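Dehydrogenase (Chromobacterium violaceum, PDB 3Q2I) probably oxidises the UDP-linked sugar acid UDP-GlcNAcA with NAD as cofactor, a step required on the route to 2,3-diacetamido-2,3-dideoxy-D-mannuronic acid. Local coordinates at residues Gln134-Ala139 / Tyr195-Asp200; Met189-His194 / Val242-Tyr247; Ser263-Gly268 / Glu273-Glu278. All coordinates share one frame; numbering follows the deposited sequence.

In the fold
The three contacts run from the active site to the edge of the second domain. Contacts 1 and 2 share helix 193-203 and touch each other where Q134 meets H194, yet their chemistry differs: contact 1 is a partly buried salt bridge between the loop after the last Rossmann strand and that helix, whereas contact 2 is buried, its segments meeting through aliphatic carbons and a methionine sulphur, with no hydrogen bond between them. Contact 3, with its centre about 23 Å from that of the chain, is a hairpin ladder of backbone bonds at the margin of the large mixed sheet. That sheet is also reached by contact 2, and both of these contacts meet the second subunit.

Contact 1 (Gln134-Ala139 / Tyr195-Asp200). With NAI (1,4-dihydronicotinamide adenine dinucleotide), chain B.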
loop_
_atom_site.group_PDB
_atom_site.type_symbol
_atom_site.label_atom_id
_atom_site.label_comp_id
_atom_site.label_asym_id
_atom_site.label_seq_id
_atom_site.Cartn_x
_atom_site.Cartn_y
_atom_site.Cartn_z
ATOM N N GLN A 134 7.730 -39.307 2.856
ATOM C CA GLN A 134 8.557 -40.518 2.792
ATOM C C GLN A 134 9.949 -40.255 2.233
ATOM O O GLN A 134 10.857 -41.082 2.387
ATOM C CB GLN A 134 7.770 -41.628 2.088
ATOM C CG GLN A 134 7.843 -41.646 0.569
ATOM C CD GLN A 134 6.997 -40.588 -0.073
ATOM O OE1 GLN A 134 6.297 -39.843 0.609
ATOM N NE2 GLN A 134 7.013 -40.553 -1.399
ATOM N N ASN A 135 10.166 -39.111 1.596
ATOM C CA ASN A 135 11.486 -38.800 1.014
ATOM C C ASN A 135 12.588 -38.413 1.995
ATOM O O ASN A 135 13.773 -38.441 1.670
ATOM C CB ASN A 135 11.327 -37.659 -0.020
ATOM C CG ASN A 135 11.700 -38.046 -1.438
ATOM O OD1 ASN A 135 11.549 -39.202 -1.856
ATOM N ND2 ASN A 135 12.107 -37.036 -2.239
ATOM N N ARG A 136 12.193 -37.956 3.188
ATOM C CA ARG A 136 13.118 -37.454 4.191
ATOM C C ARG A 136 14.137 -38.537 4.564
ATOM O O ARG A 136 15.265 -38.220 4.882
ATOM C CB ARG A 136 12.365 -37.059 5.464
ATOM C CG ARG A 136 11.579 -35.752 5.333
ATOM C CD ARG A 136 11.252 -35.271 6.725
ATOM N NE ARG A 136 10.524 -34.001 6.565
ATOM C CZ ARG A 136 10.047 -33.327 7.606
ATOM N NH1 ARG A 136 10.217 -33.798 8.842
ATOM N NH2 ARG A 136 9.371 -32.191 7.431
ATOM N N ARG A 137 13.712 -39.794 4.498
ATOM C CA ARG A 137 14.660 -40.859 4.876
ATOM C C ARG A 137 15.518 -41.348 3.723
ATOM O O ARG A 137 16.336 -42.252 3.903
ATOM C CB ARG A 137 13.950 -42.007 5.594
ATOM C CG ARG A 137 13.588 -41.681 7.039
ATOM C CD ARG A 137 14.759 -41.952 7.979
ATOM N NE ARG A 137 14.578 -41.297 9.275
ATOM C CZ ARG A 137 15.421 -41.381 10.300
ATOM N NH1 ARG A 137 16.536 -42.092 10.205
ATOM N NH2 ARG A 137 15.143 -40.752 11.435
ATOM N N ASN A 138 15.427 -40.706 2.561
ATOM C CA ASN A 138 16.372 -41.015 1.499
ATOM C C ASN A 138 17.805 -40.821 1.990
ATOM O O ASN A 138 18.091 -39.921 2.768
ATOM C CB ASN A 138 16.095 -40.137 0.275
ATOM C CG ASN A 138 14.812 -40.527 -0.428
ATOM O OD1 ASN A 138 14.038 -41.338 0.061
ATOM N ND2 ASN A 138 14.572 -39.943 -1.616
ATOM N N ALA A 139 18.721 -41.677 1.544
ATOM C CA ALA A 139 20.087 -41.598 2.019
ATOM C C ALA A 139 20.808 -40.271 1.811
ATOM O O ALA A 139 21.495 -39.793 2.712
ATOM C CB ALA A 139 20.900 -42.771 1.477
ATOM N N TYR A 195 10.304 -31.222 -2.136
ATOM C CA TYR A 195 11.426 -30.299 -2.204
ATOM C C TYR A 195 11.101 -29.015 -1.443
ATOM O O TYR A 195 11.972 -28.476 -0.764
ATOM C CB TYR A 195 11.795 -30.002 -3.666
ATOM C CG TYR A 195 12.298 -31.227 -4.406
ATOM C CD1 TYR A 195 13.652 -31.410 -4.688
ATOM C CD2 TYR A 195 11.400 -32.179 -4.861
ATOM C CE1 TYR A 195 14.089 -32.543 -5.354
ATOM C CE2 TYR A 195 11.844 -33.342 -5.522
ATOM C CZ TYR A 195 13.195 -33.497 -5.746
ATOM O OH TYR A 195 13.642 -34.675 -6.366
ATOM N N VAL A 196 9.851 -28.553 -1.516
ATOM C CA VAL A 196 9.418 -27.452 -0.647
ATOM C C VAL A 196 9.698 -27.828 0.800
ATOM O O VAL A 196 10.126 -26.996 1.623
ATOM C CB VAL A 196 7.897 -27.075 -0.831
ATOM C CG1 VAL A 196 7.520 -26.005 0.213
ATOM C CG2 VAL A 196 7.696 -26.599 -2.275
ATOM N N ASP A 197 9.444 -29.113 1.108
ATOM C CA ASP A 197 9.656 -29.599 2.460
ATOM C C ASP A 197 11.075 -29.332 2.940
ATOM O O ASP A 197 11.297 -29.171 4.136
ATOM C CB ASP A 197 9.383 -31.103 2.497
ATOM C CG ASP A 197 9.483 -31.697 3.870
ATOM O OD1 ASP A 197 8.820 -31.195 4.785
ATOM O OD2 ASP A 197 10.206 -32.716 4.011
ATOM N N LEU A 198 12.056 -29.376 2.038
ATOM C CA LEU A 198 13.439 -29.222 2.494
ATOM C C LEU A 198 13.748 -27.834 3.053
ATOM O O LEU A 198 14.759 -27.614 3.705
ATOM C CB LEU A 198 14.423 -29.474 1.321
ATOM C CG LEU A 198 14.190 -30.846 0.617
ATOM C CD1 LEU A 198 15.045 -30.957 -0.593
ATOM C CD2 LEU A 198 14.365 -32.009 1.620
ATOM N N LEU A 199 12.955 -26.845 2.624
ATOM C CA LEU A 199 13.284 -25.475 2.993
ATOM C C LEU A 199 13.287 -25.244 4.499
ATOM O O LEU A 199 14.244 -24.676 5.023
ATOM C CB LEU A 199 12.368 -24.512 2.220
ATOM C CG LEU A 199 12.398 -24.573 0.696
ATOM C CD1 LEU A 199 11.383 -23.637 0.002
ATOM C CD2 LEU A 199 13.816 -24.237 0.236
ATOM N N ASP A 200 12.221 -25.602 5.197
ATOM C CA ASP A 200 12.210 -25.515 6.636
ATOM C C ASP A 200 12.969 -26.703 7.287
ATOM O O ASP A 200 13.734 -26.480 8.229
ATOM C CB ASP A 200 10.750 -25.507 7.138
ATOM C CG ASP A 200 10.663 -25.379 8.653
ATOM O OD1 ASP A 200 10.789 -26.417 9.356
ATOM O OD2 ASP A 200 10.628 -24.261 9.191
HETATM P PA NAI B . -5.834 -41.122 -7.777
HETATM O O1A NAI B . -6.736 -40.263 -8.564
HETATM O O2A NAI B . -5.006 -42.267 -8.511
HETATM O O5B NAI B . -6.555 -41.839 -6.567
HETATM C C5B NAI B . -7.871 -41.380 -6.442
HETATM C C4B NAI B . -8.629 -42.355 -5.551
HETATM O O4B NAI B . -9.481 -41.733 -4.574
HETATM C C3B NAI B . -9.524 -42.867 -6.681
HETATM O O3B NAI B . -9.509 -44.302 -6.728
HETATM C C2B NAI B . -10.881 -42.180 -6.452
HETATM O O2B NAI B . -12.002 -42.912 -6.929
HETATM C C1B NAI B . -10.837 -42.134 -4.906
HETATM N N9A NAI B . -11.807 -41.237 -4.322
HETATM C C8A NAI B . -12.095 -39.957 -4.733
HETATM N N7A NAI B . -12.970 -39.447 -3.913
HETATM C C5A NAI B . -13.223 -40.314 -2.875
HETATM C C6A NAI B . -14.062 -40.316 -1.741
HETATM N N6A NAI B . -14.852 -39.236 -1.410
HETATM N N1A NAI B . -14.079 -41.409 -0.959
HETATM C C2A NAI B . -13.338 -42.452 -1.271
HETATM N N3A NAI B . -12.527 -42.528 -2.324
HETATM C C4A NAI B . -12.479 -41.467 -3.157
HETATM O O3 NAI B . -4.773 -40.177 -7.057
HETATM P PN NAI B . -3.402 -40.543 -6.442
HETATM O O1N NAI B . -2.280 -40.217 -7.387
HETATM O O2N NAI B . -3.333 -41.941 -5.780
HETATM O O5D NAI B . -3.071 -39.370 -5.362
HETATM C C5D NAI B . -3.725 -39.671 -4.151
HETATM C C4D NAI B . -3.203 -38.801 -3.012
HETATM O O4D NAI B . -1.847 -39.232 -2.811
HETATM C C3D NAI B . -3.053 -37.293 -3.360
HETATM O O3D NAI B . -3.251 -36.580 -2.137
HETATM C C2D NAI B . -1.580 -37.157 -3.763
HETATM O O2D NAI B . -1.048 -35.873 -3.449
HETATM C C1D NAI B . -0.862 -38.217 -2.877
HETATM N N1N NAI B . 0.373 -38.697 -3.454
HETATM C C2N NAI B . 1.464 -38.714 -2.718
HETATM C C3N NAI B . 2.709 -39.095 -3.234
HETATM C C7N NAI B . 3.920 -39.141 -2.385
HETATM O O7N NAI B . 5.066 -39.036 -2.783
HETATM N N7N NAI B . 3.796 -39.307 -1.035
HETATM C C4N NAI B . 2.770 -39.370 -4.615
HETATM C C5N NAI B . 1.580 -39.441 -5.318
HETATM C C6N NAI B . 0.390 -39.092 -4.732
#
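R136 meets the carboxylate of D197 side-on, through NE and NH2, in a bidentate salt bridge that ties the loop following the last strand of the NAD-binding Rossmann fold to helix 193-203. NE of R136 gives a nearly straight bond to OD2 of D197 at 2.9 Å, and NH2 of R136 meets OD1 of D197 at 2.9 Å. Each carboxylate oxygen offers its syn lone pair, and the two planes lie only 11° apart, so guanidinium and carboxylate form one almost flat unit whose mutual rotation is fixed. The arginine chain runs extended from CG to NE and crosses the aspartate at about a right angle. On the helix, D197 holds CG anti to its backbone nitrogen (chi1 -176°), which carries the carboxylate out to the loop.

Both charges have further partners: OD1 of D197 also bonds K133 in a salt bridge, NH2 of R136 reaches E327 in another, and W201 makes a cation-pi contact with R136. Two positive groups around D197 would be expected to favour its ionised form.

The same loop brings Q134 and N135 to the ligands. N135 lines the pocket of the UDP-sugar together with Y195, and its backbone O accepts a bond from N138 N, closing a turn just before helix 139-149. Q134 folds back at chi2 (-76°) to present its amide to the nicotinamide carboxamide of the dinucleotide. The recognition is a matched amide pair: OE1 of Q134 accepts from N7N of NAI at 3.0 Å, and NE2 of Q134 donates to O7N of NAI at 2.8 Å.

Contact 2 (Met189-His194 / Val242-Tyr247). With HP7 ((2S,3S,4R,5R,6R)-5-acetamido-6-[[[(2R,3S,4R,5R)-5-(2,4-dioxopyrimidin-1-yl)-3,4-dihydroxy-oxolan-2-yl]methoxy-hydroxy-phosphoryl]oxy-hydroxy-phosphoryl]oxy-3,4-dihydroxy-oxane-2-carboxylic acid), chain C.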
loop_
_atom_site.group_PDB
_atom_site.type_symbol
_atom_site.label_atom_id
_atom_site.label_comp_id
_atom_site.label_asym_id
_atom_site.label_seq_id
_atom_site.Cartn_x
_atom_site.Cartn_y
_atom_site.Cartn_z
ATOM N N MET A 189 2.726 -27.312 -4.882
ATOM C CA MET A 189 1.975 -28.017 -3.820
ATOM C C MET A 189 1.856 -29.524 -4.086
ATOM O O MET A 189 1.867 -30.290 -3.104
ATOM C CB MET A 189 0.589 -27.404 -3.718
ATOM C CG MET A 189 -0.397 -28.119 -2.763
ATOM S SD MET A 189 -1.896 -27.179 -2.478
ATOM C CE MET A 189 -1.311 -25.920 -1.347
ATOM N N ASN A 190 1.757 -29.878 -5.355
ATOM C CA ASN A 190 1.741 -31.315 -5.708
ATOM C C ASN A 190 3.159 -31.759 -6.071
ATOM O O ASN A 190 3.877 -32.288 -5.219
ATOM C CB ASN A 190 0.767 -31.626 -6.845
ATOM C CG ASN A 190 0.817 -33.119 -7.209
ATOM O OD1 ASN A 190 1.849 -33.735 -7.017
ATOM N ND2 ASN A 190 -0.295 -33.706 -7.602
ATOM N N GLN A 191 3.623 -31.449 -7.276
ATOM C CA GLN A 191 4.753 -32.231 -7.817
ATOM C C GLN A 191 6.050 -32.080 -7.059
ATOM O O GLN A 191 6.735 -33.059 -6.712
ATOM C CB GLN A 191 4.929 -32.006 -9.326
ATOM C CG GLN A 191 3.765 -32.578 -10.143
ATOM C CD GLN A 191 2.590 -31.617 -10.237
ATOM O OE1 GLN A 191 2.735 -30.383 -10.179
ATOM N NE2 GLN A 191 1.406 -32.164 -10.366
ATOM N N ALA A 192 6.376 -30.837 -6.710
ATOM C CA ALA A 192 7.615 -30.570 -6.009
ATOM C C ALA A 192 7.493 -30.467 -4.481
ATOM O O ALA A 192 8.383 -29.905 -3.831
ATOM C CB ALA A 192 8.238 -29.285 -6.604
ATOM N N SER A 193 6.388 -30.926 -3.883
ATOM C CA SER A 193 6.172 -30.698 -2.472
ATOM C C SER A 193 7.250 -31.304 -1.572
ATOM O O SER A 193 7.505 -30.758 -0.515
ATOM C CB SER A 193 4.767 -31.104 -2.012
ATOM O OG SER A 193 4.621 -32.468 -2.321
ATOM N N HIS A 194 7.869 -32.394 -1.995
ATOM C CA HIS A 194 8.937 -33.003 -1.181
ATOM C C HIS A 194 10.208 -32.159 -1.184
ATOM O O HIS A 194 11.122 -32.400 -0.402
ATOM C CB HIS A 194 9.248 -34.449 -1.647
ATOM C CG HIS A 194 8.130 -35.435 -1.457
ATOM N ND1 HIS A 194 7.684 -35.824 -0.215
ATOM C CD2 HIS A 194 7.464 -36.211 -2.344
ATOM C CE1 HIS A 194 6.719 -36.720 -0.345
ATOM N NE2 HIS A 194 6.568 -36.977 -1.631
ATOM N N VAL A 242 10.750 -24.250 -10.203
ATOM C CA VAL A 242 10.090 -25.486 -10.589
ATOM C C VAL A 242 9.430 -25.342 -11.961
ATOM O O VAL A 242 8.796 -24.314 -12.246
ATOM C CB VAL A 242 9.107 -25.917 -9.492
ATOM C CG1 VAL A 242 9.848 -26.048 -8.166
ATOM C CG2 VAL A 242 7.973 -24.894 -9.290
ATOM N N THR A 243 9.507 -26.373 -12.817
ATOM C CA THR A 243 8.576 -26.401 -13.936
ATOM C C THR A 243 8.245 -27.843 -14.235
ATOM O O THR A 243 9.085 -28.700 -13.957
ATOM C CB THR A 243 9.096 -25.731 -15.227
ATOM O OG1 THR A 243 8.064 -25.723 -16.234
ATOM C CG2 THR A 243 10.432 -26.370 -15.670
ATOM N N MET A 244 7.025 -28.081 -14.696
ATOM C CA MET A 244 6.596 -29.414 -15.200
ATOM C C MET A 244 6.657 -29.424 -16.727
ATOM O O MET A 244 6.096 -30.330 -17.368
ATOM C CB MET A 244 5.192 -29.763 -14.689
ATOM C CG MET A 244 5.104 -29.950 -13.191
ATOM S SD MET A 244 6.258 -31.156 -12.502
ATOM C CE MET A 244 7.265 -30.193 -11.379
ATOM N N LEU A 245 7.318 -28.444 -17.326
ATOM C CA LEU A 245 7.251 -28.306 -18.793
ATOM C C LEU A 245 8.601 -28.643 -19.413
ATOM O O LEU A 245 8.862 -28.221 -20.543
ATOM C CB LEU A 245 6.941 -26.847 -19.187
ATOM C CG LEU A 245 5.632 -26.335 -18.596
ATOM C CD1 LEU A 245 5.381 -24.911 -19.084
ATOM C CD2 LEU A 245 4.458 -27.279 -18.883
ATOM N N THR A 246 9.433 -29.434 -18.738
ATOM C CA THR A 246 10.812 -29.615 -19.193
ATOM C C THR A 246 10.865 -30.517 -20.446
ATOM O O THR A 246 10.191 -31.562 -20.519
ATOM C CB THR A 246 11.641 -30.294 -18.113
ATOM O OG1 THR A 246 11.536 -29.535 -16.879
ATOM C CG2 THR A 246 13.094 -30.357 -18.547
ATOM N N TYR A 247 11.662 -30.073 -21.410
ATOM C CA TYR A 247 11.857 -30.841 -22.663
ATOM C C TYR A 247 13.019 -31.781 -22.525
ATOM O O TYR A 247 14.122 -31.353 -22.231
ATOM C CB TYR A 247 12.135 -29.906 -23.849
ATOM C CG TYR A 247 12.455 -30.723 -25.093
ATOM C CD1 TYR A 247 11.437 -31.318 -25.813
ATOM C CD2 TYR A 247 13.765 -30.951 -25.446
ATOM C CE1 TYR A 247 11.721 -32.127 -26.905
ATOM C CE2 TYR A 247 14.061 -31.739 -26.550
ATOM C CZ TYR A 247 13.045 -32.315 -27.236
ATOM O OH TYR A 247 13.390 -33.120 -28.314
HETATM N N1 HP7 C . 6.265 -38.176 -16.181
HETATM C C2 HP7 C . 6.557 -37.795 -17.425
HETATM O O2 HP7 C . 5.623 -37.619 -18.250
HETATM N N3 HP7 C . 7.821 -37.632 -17.825
HETATM C C4 HP7 C . 8.832 -37.837 -16.970
HETATM O O4 HP7 C . 9.999 -37.727 -17.417
HETATM C C5 HP7 C . 8.564 -38.225 -15.654
HETATM C C6 HP7 C . 7.236 -38.398 -15.285
HETATM P PA HP7 C . 6.651 -40.395 -11.549
HETATM P PB HP7 C . 6.419 -40.306 -8.743
HETATM O "O'P" HP7 C . 3.596 -35.924 -10.212
HETATM O "O'Q" HP7 C . 1.946 -36.900 -9.128
HETATM C "C1'" HP7 C . 6.491 -37.764 -8.105
HETATM O O1A HP7 C . 8.122 -40.077 -11.762
HETATM O O1B HP7 C . 7.926 -40.381 -8.679
HETATM C C1C HP7 C . 4.851 -38.277 -15.796
HETATM C "C2'" HP7 C . 6.688 -37.019 -6.773
HETATM N "N2'" HP7 C . 7.511 -37.808 -5.854
HETATM O O2A HP7 C . 6.121 -41.802 -11.597
HETATM O O2B HP7 C . 5.522 -41.456 -8.332
HETATM C C2C HP7 C . 4.251 -39.653 -16.054
HETATM O O2C HP7 C . 2.928 -39.387 -16.530
HETATM C "C3'" HP7 C . 5.348 -36.718 -6.114
HETATM O "O3'" HP7 C . 5.623 -35.751 -5.073
HETATM O O3A HP7 C . 6.076 -39.737 -10.202
HETATM O O3B HP7 C . 5.946 -39.056 -7.805
HETATM C C3C HP7 C . 4.131 -40.246 -14.660
HETATM O O3C HP7 C . 3.024 -41.144 -14.580
HETATM C "C4'" HP7 C . 4.362 -36.094 -7.114
HETATM O "O4'" HP7 C . 3.052 -35.956 -6.575
HETATM C C4C HP7 C . 3.904 -39.041 -13.753
HETATM O O4C HP7 C . 4.785 -38.097 -14.378
HETATM C "C5'" HP7 C . 4.221 -37.098 -8.276
HETATM O "O5'" HP7 C . 5.501 -37.110 -8.903
HETATM C C5C HP7 C . 4.425 -39.326 -12.361
HETATM O O5C HP7 C . 5.818 -39.499 -12.585
HETATM C "C6'" HP7 C . 3.178 -36.628 -9.261
HETATM C "C7'" HP7 C . 8.676 -37.456 -5.315
HETATM O "O7'" HP7 C . 9.224 -36.348 -5.404
HETATM C "C8'" HP7 C . 9.362 -38.532 -4.507
#
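Q191 and M244 make the tight part of this contact, where a helical turn lining the active site packs over the end of a strand in the large mixed sheet. SD of M244 lies 3.5 Å from CB of Q191, and its methyl CE is almost as near the same carbon. The methionine is bent at chi2 (-54°), which turns its sulphur toward the glutamine stem as the two chains pass at a slant. The rest is sparser: CB of A192 meets CG1 of V242 at 3.9 Å, a single apolar touch, and no hydrogen bond spans the segments. This looser end is buried too, with V163 of strand 156-164 against A192 and V242.

On the ligand side the contact turns polar. O4' of HP7 donates a short 2.6 Å bond to OD1 of N190, whose ND2 is held by D184. O3' of HP7 makes a weak bond to the backbone O of Q191 and lies 3.3 Å from CD2 of H194. NE2 of H194 is hydrogen-bonded to O7N of the dinucleotide, so the segment 189-194 meets both ligands. N190 O in turn accepts from both S193 N and S193 OG, and K106 bonds it as well.

Where the strand ends, OG1 of T243 accepts from L245 N in an ST turn. Helix 187-191 and the N-cap residue A192 of helix 193-203 lie on the end of strand 237-243, beside strand 156-164, with T243, L245, T246 and Y247 packed against the second subunit.

Contact 3 (Ser263-Gly268 / Glu273-Glu278); sequences SVRVGG and EIQHWE
R265 faces both Q275 and H276 across a beta hairpin, a classic bulge that puts an extra residue into strand 273-278. Backbone O of R265 therefore accepts two bonds, from H276 N at 3.0 Å and from Q275 N at 2.9 Å. Regular antiparallel pairing continues on either side, S263 with E278 and G267 with E273.

The arginine side chain can be followed outward. CB of R265 packs on CB of H276 at 3.9 Å. CG of R265, anti to the backbone nitrogen (chi1 -179°), runs alongside Q275, and CD of R265 comes within 3.3 Å of OE1 of Q275. NE passes that oxygen too, and CZ of R265 lies 3.6 Å from OE1 of Q275. A bend at chi3 turns the guanidinium so that NH1 of R265 donates to OE1 of Q275 at 2.6 Å, although the 134° angle at hydrogen makes the bond far from straight. NH2 continues to E252 in a salt bridge. The amide is steadied from its other end, NE2 of Q275 donating to OE2 of E273 at 3.0 Å.

V264, V266, I274 and W277 make up the other face. CG2 of V264 lies 4.1 Å from the centroid of the W277 six-membered ring, an off-centre CH-pi contact, with CE3 of W277 the nearest ring atom.

That face is covered by helices 139-149 and 289-292, while strand 252-259 continues the sheet beyond strand 262-267, and S263, R265, H276 and E278 meet the second subunit.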
loop_
_atom_site.group_PDB
_atom_site.type_symbol
_atom_site.label_atom_id
_atom_site.label_comp_id
_atom_site.label_asym_id
_atom_site.label_seq_id
_atom_site.Cartn_x
_atom_site.Cartn_y
_atom_site.Cartn_z
ATOM N N SER A 263 30.153 -26.356 1.331
ATOM C CA SER A 263 29.415 -26.177 0.067
ATOM C C SER A 263 28.982 -27.555 -0.416
ATOM O O SER A 263 29.807 -28.487 -0.539
ATOM C CB SER A 263 30.269 -25.503 -1.015
ATOM O OG SER A 263 30.695 -24.213 -0.600
ATOM N N VAL A 264 27.692 -27.746 -0.640
ATOM C CA VAL A 264 27.186 -29.034 -1.077
ATOM C C VAL A 264 26.221 -28.888 -2.241
ATOM O O VAL A 264 25.505 -27.876 -2.338
ATOM C CB VAL A 264 26.482 -29.737 0.091
ATOM C CG1 VAL A 264 25.559 -30.835 -0.375
ATOM C CG2 VAL A 264 27.515 -30.267 1.055
ATOM N N ARG A 265 26.245 -29.836 -3.171
ATOM C CA ARG A 265 25.189 -29.975 -4.131
ATOM C C ARG A 265 24.813 -31.431 -4.255
ATOM O O ARG A 265 25.671 -32.304 -4.469
ATOM C CB ARG A 265 25.613 -29.409 -5.500
ATOM C CG ARG A 265 24.484 -29.523 -6.556
ATOM C CD ARG A 265 25.009 -29.182 -7.952
ATOM N NE ARG A 265 24.047 -28.447 -8.775
ATOM C CZ ARG A 265 23.103 -29.013 -9.540
ATOM N NH1 ARG A 265 22.933 -30.332 -9.533
ATOM N NH2 ARG A 265 22.300 -28.271 -10.307
ATOM N N VAL A 266 23.525 -31.693 -4.105
ATOM C CA VAL A 266 22.938 -33.008 -4.362
ATOM C C VAL A 266 21.999 -32.852 -5.531
ATOM O O VAL A 266 21.086 -32.038 -5.463
ATOM C CB VAL A 266 22.124 -33.501 -3.160
ATOM C CG1 VAL A 266 21.595 -34.906 -3.442
ATOM C CG2 VAL A 266 22.994 -33.450 -1.905
ATOM N N GLY A 267 22.259 -33.563 -6.622
ATOM C CA GLY A 267 21.459 -33.429 -7.821
ATOM C C GLY A 267 21.014 -34.772 -8.404
ATOM O O GLY A 267 20.640 -35.690 -7.654
ATOM N N GLY A 268 21.033 -34.854 -9.732
ATOM C CA GLY A 268 20.356 -35.955 -10.405
ATOM C C GLY A 268 18.932 -35.578 -10.741
ATOM O O GLY A 268 18.594 -34.380 -10.655
ATOM N N GLU A 273 21.984 -37.939 -6.311
ATOM C CA GLU A 273 23.422 -38.003 -6.586
ATOM C C GLU A 273 24.178 -36.900 -5.874
ATOM O O GLU A 273 24.022 -35.716 -6.195
ATOM C CB GLU A 273 23.646 -37.887 -8.099
ATOM C CG GLU A 273 25.073 -38.110 -8.589
ATOM C CD GLU A 273 25.274 -37.578 -10.013
ATOM O OE1 GLU A 273 26.416 -37.609 -10.522
ATOM O OE2 GLU A 273 24.297 -37.106 -10.633
ATOM N N ILE A 274 25.028 -37.277 -4.924
ATOM C CA ILE A 274 25.887 -36.287 -4.305
ATOM C C ILE A 274 26.956 -35.845 -5.272
ATOM O O ILE A 274 27.862 -36.606 -5.606
ATOM C CB ILE A 274 26.461 -36.723 -2.953
ATOM C CG1 ILE A 274 25.307 -36.979 -1.972
ATOM C CG2 ILE A 274 27.390 -35.634 -2.385
ATOM C CD1 ILE A 274 25.742 -37.595 -0.673
ATOM N N GLN A 275 26.854 -34.598 -5.721
ATOM C CA GLN A 275 27.692 -34.057 -6.805
ATOM C C GLN A 275 28.801 -33.144 -6.292
ATOM O O GLN A 275 29.813 -32.937 -6.950
ATOM C CB GLN A 275 26.807 -33.283 -7.788
ATOM C CG GLN A 275 25.874 -34.176 -8.541
ATOM C CD GLN A 275 24.948 -33.402 -9.458
ATOM O OE1 GLN A 275 24.777 -32.199 -9.276
ATOM N NE2 GLN A 275 24.305 -34.089 -10.402
ATOM N N HIS A 276 28.623 -32.560 -5.113
ATOM C CA HIS A 276 29.624 -31.658 -4.589
ATOM C C HIS A 276 29.498 -31.711 -3.080
ATOM O O HIS A 276 28.379 -31.656 -2.571
ATOM C CB HIS A 276 29.429 -30.220 -5.063
ATOM C CG HIS A 276 30.589 -29.337 -4.714
ATOM N ND1 HIS A 276 31.737 -29.294 -5.483
ATOM C CD2 HIS A 276 30.779 -28.446 -3.715
ATOM C CE1 HIS A 276 32.590 -28.435 -4.953
ATOM N NE2 HIS A 276 32.036 -27.912 -3.877
ATOM N N TRP A 277 30.612 -31.917 -2.379
ATOM C CA TRP A 277 30.589 -32.223 -0.959
ATOM C C TRP A 277 31.864 -31.759 -0.261
ATOM O O TRP A 277 32.829 -32.532 -0.108
ATOM C CB TRP A 277 30.308 -33.721 -0.714
ATOM C CG TRP A 277 29.956 -34.049 0.733
ATOM C CD1 TRP A 277 30.832 -34.360 1.733
ATOM C CD2 TRP A 277 28.645 -34.131 1.308
ATOM N NE1 TRP A 277 30.151 -34.584 2.905
ATOM C CE2 TRP A 277 28.804 -34.470 2.667
ATOM C CE3 TRP A 277 27.358 -33.903 0.810
ATOM C CZ2 TRP A 277 27.710 -34.596 3.549
ATOM C CZ3 TRP A 277 26.284 -34.024 1.678
ATOM C CH2 TRP A 277 26.464 -34.380 3.024
ATOM N N GLU A 278 31.947 -30.485 0.074
ATOM C CA GLU A 278 33.201 -29.881 0.504
ATOM C C GLU A 278 33.059 -29.129 1.830
ATOM O O GLU A 278 32.327 -28.132 1.940
ATOM C CB GLU A 278 33.795 -29.006 -0.622
ATOM C CG GLU A 278 35.003 -28.184 -0.206
ATOM C CD GLU A 278 35.850 -27.646 -1.368
ATOM O OE1 GLU A 278 37.023 -27.277 -1.110
ATOM O OE2 GLU A 278 35.369 -27.584 -2.527
#